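PDB 1L3I: precorrin-6y methyltransferase/putative decarboxylase from Methanothermobacter thermautotrophicus, which probably methylates C-15 of cobalt-precorrin-6B with S-adenosyl-L-methionine and then decarboxylates C-12, yielding cobalt-precorrin-7 in anaerobic adenosylcobalamin biosynthesis. Local coordinates for residues Ile25-Val36 / Lys125-Thr133. Residues are numbered along the deposited sequence; the frame is centred on the assembly and turned at random.
Sequences IMCLAEPGKNDV and KPGGRIIVT
Ile131 rises from strand 128-133 and presses its CD1 methyl against the last turn of helix 25-29. That single atom rests on the helix backbone, closest to Ala29 N at 3.6 Å, with the CB atoms of Leu28 and Ala29 beside it. CG1 lies beside the Ile131 backbone N, and a chi2 of 141°, well off a staggered value, places CD1 on the helix. Further along, Ile25 crosses Thr133 at about a right angle, with Ile25 CD1 3.8 Å from Thr133 OG1. Val105 and Ile103 of strand 101-106 and Leu181 of strand 170-183 flank this apolar layer.

At the helix end the contact turns polar. Arg129 NH1 donates to Ala29 O over 2.7 Å, nearly straight (166° at the hydrogen) and in the guanidinium plane, taking a carbonyl of the final helical turn just before Glu30 leaves helical geometry with positive phi. The same nitrogen reaches Asp35 OD2 at 3.5 Å in a weak salt bridge, while water 1 links Asp35 OD1 to Arg129 NH2. Side-on, NE and NH2 both grip Gly127 O, at 3.1 Å from NE; bonds near the plane on two sides should restrict the group's rotation. Glu30 OE1 stands well out of that plane with no N-H pointing at it, so it meets the guanidinium through charge alone, though it also rests against Arg129 CD.

Helix 25-29 runs nearly antiparallel to strand 128-133 (156°), 9.0 Å away at the closest approach of their axes, the layering of the Rossmann-like methyltransferase fold, with bound S-adenosyl-L-homocysteine about 6 Å from the Thr133 side chain.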
ATOM      1  N   ILE A  25      17.412  -3.754   1.027  1.00 26.03           N
ATOM      2  CA  ILE A  25      18.619  -3.236   0.373  1.00 26.54           C
ATOM      3  C   ILE A  25      19.737  -4.273   0.539  1.00 29.23           C
ATOM      4  O   ILE A  25      20.480  -4.555  -0.405  1.00 29.32           O
ATOM      5  CB  ILE A  25      19.077  -1.885   0.966  1.00 26.85           C
ATOM      6  CG1 ILE A  25      18.035  -0.794   0.677  1.00 22.98           C
ATOM      7  CG2 ILE A  25      20.450  -1.503   0.407  1.00 24.43           C
ATOM      8  CD1 ILE A  25      18.384   0.555   1.253  1.00 22.05           C
HETATM    9  N   MSE A  26      19.834  -4.857   1.735  1.00 29.62           N
HETATM   10  CA  MSE A  26      20.853  -5.864   2.011  1.00 30.80           C
HETATM   11  C   MSE A  26      20.609  -7.155   1.206  1.00 33.92           C
HETATM   12  O   MSE A  26      21.564  -7.777   0.734  1.00 35.30           O
HETATM   13  CB  MSE A  26      20.938  -6.171   3.513  1.00 28.40           C
HETATM   14  CG  MSE A  26      21.410  -4.990   4.366  1.00 32.18           C
HETATM   15 SE   MSE A  26      23.109  -4.137   3.770  1.00 41.96          SE
HETATM   16  CE  MSE A  26      24.314  -5.281   4.685  1.00 48.96           C
ATOM     17  N   CYS A  27      19.338  -7.541   1.043  1.00 30.08           N
ATOM     18  CA  CYS A  27      18.999  -8.745   0.280  1.00 31.71           C
ATOM     19  C   CYS A  27      19.383  -8.581  -1.180  1.00 33.48           C
ATOM     20  O   CYS A  27      19.882  -9.515  -1.812  1.00 35.38           O
ATOM     21  CB  CYS A  27      17.512  -9.074   0.394  1.00 27.53           C
ATOM     22  SG  CYS A  27      17.105  -9.840   1.990  1.00 32.93           S
ATOM     23  N   LEU A  28      19.143  -7.377  -1.693  1.00 33.75           N
ATOM     24  CA  LEU A  28      19.461  -7.039  -3.073  1.00 32.76           C
ATOM     25  C   LEU A  28      20.967  -6.840  -3.266  1.00 35.15           C
ATOM     26  O   LEU A  28      21.521  -7.197  -4.315  1.00 35.39           O
ATOM     27  CB  LEU A  28      18.695  -5.773  -3.491  1.00 30.45           C
ATOM     28  CG  LEU A  28      17.168  -5.861  -3.554  1.00 30.05           C
ATOM     29  CD1 LEU A  28      16.553  -4.486  -3.764  1.00 25.42           C
ATOM     30  CD2 LEU A  28      16.728  -6.822  -4.663  1.00 26.54           C
ATOM     31  N   ALA A  29      21.627  -6.278  -2.252  1.00 34.75           N
ATOM     32  CA  ALA A  29      23.061  -6.026  -2.306  1.00 34.76           C
ATOM     33  C   ALA A  29      23.900  -7.308  -2.181  1.00 37.84           C
ATOM     34  O   ALA A  29      24.970  -7.398  -2.776  1.00 37.18           O
ATOM     35  CB  ALA A  29      23.459  -5.008  -1.232  1.00 31.30           C
ATOM     36  N   GLU A  30      23.416  -8.281  -1.404  1.00 39.17           N
ATOM     37  CA  GLU A  30      24.129  -9.541  -1.190  1.00 41.27           C
ATOM     38  C   GLU A  30      25.564  -9.247  -0.753  1.00 41.91           C
ATOM     39  O   GLU A  30      26.526  -9.588  -1.451  1.00 41.56           O
ATOM     40  CB  GLU A  30      24.152 -10.367  -2.475  1.00 47.21           C
ATOM     41  CG  GLU A  30      22.801 -10.526  -3.134  1.00 55.35           C
ATOM     42  CD  GLU A  30      22.900 -11.263  -4.453  1.00 63.35           C
ATOM     43  OE1 GLU A  30      23.318 -10.633  -5.457  1.00 62.35           O
ATOM     44  OE2 GLU A  30      22.576 -12.478  -4.475  1.00 68.80           O
ATOM     45  N   PRO A  31      25.726  -8.621   0.418  1.00 43.43           N
ATOM     46  CA  PRO A  31      27.041  -8.268   0.958  1.00 45.81           C
ATOM     47  C   PRO A  31      27.967  -9.461   1.192  1.00 47.70           C
ATOM     48  O   PRO A  31      27.577 -10.442   1.822  1.00 46.57           O
ATOM     49  CB  PRO A  31      26.702  -7.581   2.284  1.00 43.56           C
ATOM     50  CG  PRO A  31      25.293  -7.106   2.080  1.00 41.97           C
ATOM     51  CD  PRO A  31      24.663  -8.262   1.368  1.00 39.36           C
ATOM     52  N   GLY A  32      29.195  -9.347   0.690  1.00 49.84           N
ATOM     53  CA  GLY A  32      30.186 -10.393   0.860  1.00 53.30           C
ATOM     54  C   GLY A  32      31.361  -9.834   1.650  1.00 53.22           C
ATOM     55  O   GLY A  32      31.693  -8.656   1.513  1.00 49.88           O
ATOM     56  N   LYS A  33      32.013 -10.684   2.435  1.00 53.72           N
ATOM     57  CA  LYS A  33      33.139 -10.247   3.243  1.00 55.14           C
ATOM     58  C   LYS A  33      34.334  -9.678   2.496  1.00 52.31           C
ATOM     59  O   LYS A  33      35.199  -9.056   3.098  1.00 52.15           O
ATOM     60  CB  LYS A  33      33.577 -11.374   4.167  1.00 62.38           C
ATOM     61  CG  LYS A  33      32.617 -11.605   5.337  1.00 70.86           C
ATOM     62  CD  LYS A  33      33.172 -12.687   6.253  1.00 80.83           C
ATOM     63  CE  LYS A  33      32.386 -12.803   7.563  1.00 83.26           C
ATOM     64  NZ  LYS A  33      33.205 -13.539   8.578  1.00 83.52           N
ATOM     65  N   ASN A  34      34.394  -9.884   1.188  1.00 53.32           N
ATOM     66  CA  ASN A  34      35.502  -9.363   0.384  1.00 54.03           C
ATOM     67  C   ASN A  34      35.028  -8.250  -0.536  1.00 52.14           C
ATOM     68  O   ASN A  34      35.724  -7.879  -1.482  1.00 51.79           O
ATOM     69  CB  ASN A  34      36.131 -10.468  -0.477  1.00 57.71           C
ATOM     70  CG  ASN A  34      36.721 -11.590   0.355  1.00 62.92           C
ATOM     71  OD1 ASN A  34      37.036 -11.413   1.542  1.00 64.64           O
ATOM     72  ND2 ASN A  34      36.853 -12.768  -0.258  1.00 64.55           N
ATOM     73  N   ASP A  35      33.831  -7.737  -0.264  1.00 48.88           N
ATOM     74  CA  ASP A  35      33.260  -6.676  -1.075  1.00 42.83           C
ATOM     75  C   ASP A  35      33.660  -5.303  -0.597  1.00 39.97           C
ATOM     76  O   ASP A  35      33.869  -5.079   0.598  1.00 39.50           O
ATOM     77  CB  ASP A  35      31.732  -6.770  -1.092  1.00 46.18           C
ATOM     78  CG  ASP A  35      31.218  -7.854  -2.017  1.00 49.01           C
ATOM     79  OD1 ASP A  35      31.956  -8.223  -2.955  1.00 52.89           O
ATOM     80  OD2 ASP A  35      30.068  -8.329  -1.820  1.00 50.18           O
ATOM     81  N   VAL A  36      33.753  -4.388  -1.551  1.00 37.84           N
ATOM     82  CA  VAL A  36      34.090  -2.997  -1.287  1.00 39.61           C
ATOM     83  C   VAL A  36      32.800  -2.263  -1.640  1.00 39.28           C
ATOM     84  O   VAL A  36      32.309  -2.382  -2.761  1.00 40.18           O
ATOM     85  CB  VAL A  36      35.237  -2.497  -2.200  1.00 37.65           C
ATOM     86  CG1 VAL A  36      35.492  -1.010  -1.963  1.00 36.99           C
ATOM     87  CG2 VAL A  36      36.496  -3.298  -1.949  1.00 37.60           C
ATOM     88  N   LYS A 125      32.959  -3.003 -10.251  1.00 40.71           N
ATOM     89  CA  LYS A 125      33.624  -4.255 -10.532  1.00 43.38           C
ATOM     90  C   LYS A 125      32.629  -5.228 -11.210  1.00 49.82           C
ATOM     91  O   LYS A 125      31.404  -5.054 -11.123  1.00 47.98           O
ATOM     92  CB  LYS A 125      34.154  -4.873  -9.242  1.00 42.25           C
ATOM     93  CG  LYS A 125      35.453  -4.301  -8.772  1.00 41.43           C
ATOM     94  CD  LYS A 125      35.838  -4.939  -7.458  1.00 49.93           C
ATOM     95  CE  LYS A 125      37.197  -4.431  -6.991  1.00 60.34           C
ATOM     96  NZ  LYS A 125      37.448  -4.749  -5.544  1.00 64.20           N
ATOM     97  N   PRO A 126      33.142  -6.228 -11.949  1.00 51.74           N
ATOM     98  CA  PRO A 126      32.228  -7.169 -12.598  1.00 48.15           C
ATOM     99  C   PRO A 126      31.349  -7.835 -11.556  1.00 44.52           C
ATOM    100  O   PRO A 126      31.809  -8.176 -10.468  1.00 41.70           O
ATOM    101  CB  PRO A 126      33.178  -8.164 -13.257  1.00 51.52           C
ATOM    102  CG  PRO A 126      34.348  -7.283 -13.636  1.00 53.39           C
ATOM    103  CD  PRO A 126      34.540  -6.469 -12.372  1.00 51.09           C
ATOM    104  N   GLY A 127      30.076  -7.993 -11.878  1.00 47.08           N
ATOM    105  CA  GLY A 127      29.169  -8.620 -10.935  1.00 45.91           C
ATOM    106  C   GLY A 127      28.738  -7.680  -9.813  1.00 43.86           C
ATOM    107  O   GLY A 127      28.167  -8.116  -8.814  1.00 41.53           O
ATOM    108  N   GLY A 128      29.079  -6.400  -9.953  1.00 44.01           N
ATOM    109  CA  GLY A 128      28.716  -5.393  -8.967  1.00 41.43           C
ATOM    110  C   GLY A 128      27.228  -5.061  -8.996  1.00 41.14           C
ATOM    111  O   GLY A 128      26.557  -5.238 -10.009  1.00 40.01           O
ATOM    112  N   ARG A 129      26.720  -4.555  -7.878  1.00 38.59           N
ATOM    113  CA  ARG A 129      25.316  -4.209  -7.748  1.00 33.44           C
ATOM    114  C   ARG A 129      25.137  -2.743  -7.399  1.00 32.53           C
ATOM    115  O   ARG A 129      25.877  -2.199  -6.588  1.00 31.94           O
ATOM    116  CB  ARG A 129      24.681  -5.056  -6.640  1.00 35.75           C
ATOM    117  CG  ARG A 129      24.556  -6.556  -6.930  1.00 35.09           C
ATOM    118  CD  ARG A 129      25.246  -7.394  -5.860  1.00 34.79           C
ATOM    119  NE  ARG A 129      26.656  -7.585  -6.165  1.00 35.42           N
ATOM    120  CZ  ARG A 129      27.616  -7.827  -5.272  1.00 40.60           C
ATOM    121  NH1 ARG A 129      27.347  -7.912  -3.973  1.00 37.43           N
ATOM    122  NH2 ARG A 129      28.859  -7.996  -5.685  1.00 42.68           N
ATOM    123  N   ILE A 130      24.150  -2.107  -8.025  1.00 32.80           N
ATOM    124  CA  ILE A 130      23.823  -0.711  -7.750  1.00 28.46           C
ATOM    125  C   ILE A 130      22.373  -0.696  -7.261  1.00 30.30           C
ATOM    126  O   ILE A 130      21.512  -1.367  -7.828  1.00 28.10           O
ATOM    127  CB  ILE A 130      23.916   0.181  -9.010  1.00 32.65           C
ATOM    128  CG1 ILE A 130      25.314   0.084  -9.645  1.00 31.25           C
ATOM    129  CG2 ILE A 130      23.561   1.627  -8.659  1.00 25.90           C
ATOM    130  CD1 ILE A 130      25.434   0.883 -10.924  1.00 30.43           C
ATOM    131  N   ILE A 131      22.112   0.039  -6.182  1.00 31.35           N
ATOM    132  CA  ILE A 131      20.768   0.152  -5.611  1.00 25.73           C
ATOM    133  C   ILE A 131      20.521   1.610  -5.256  1.00 23.82           C
ATOM    134  O   ILE A 131      21.291   2.219  -4.531  1.00 28.62           O
ATOM    135  CB  ILE A 131      20.609  -0.733  -4.336  1.00 27.48           C
ATOM    136  CG1 ILE A 131      20.836  -2.206  -4.682  1.00 21.46           C
ATOM    137  CG2 ILE A 131      19.209  -0.551  -3.729  1.00 24.23           C
ATOM    138  CD1 ILE A 131      21.581  -2.945  -3.636  1.00 23.66           C
ATOM    139  N   VAL A 132      19.493   2.192  -5.842  1.00 20.37           N
ATOM    140  CA  VAL A 132      19.160   3.575  -5.589  1.00 22.35           C
ATOM    141  C   VAL A 132      17.872   3.584  -4.786  1.00 24.66           C
ATOM    142  O   VAL A 132      16.909   2.924  -5.156  1.00 26.10           O
ATOM    143  CB  VAL A 132      18.929   4.366  -6.919  1.00 25.83           C
ATOM    144  CG1 VAL A 132      18.601   5.827  -6.607  1.00 21.91           C
ATOM    145  CG2 VAL A 132      20.157   4.269  -7.842  1.00 23.70           C
ATOM    146  N   THR A 133      17.882   4.299  -3.669  1.00 27.19           N
ATOM    147  CA  THR A 133      16.723   4.426  -2.796  1.00 29.45           C
ATOM    148  C   THR A 133      16.025   5.707  -3.207  1.00 31.83           C
ATOM    149  O   THR A 133      16.593   6.791  -3.060  1.00 38.91           O
ATOM    150  CB  THR A 133      17.170   4.569  -1.335  1.00 30.48           C
ATOM    151  OG1 THR A 133      18.111   3.534  -1.033  1.00 36.21           O
ATOM    152  CG2 THR A 133      15.983   4.435  -0.408  1.00 36.81           C
TER
HETATM  153  O   HOH W   1      30.984  -9.716  -4.660  1.00 47.24           O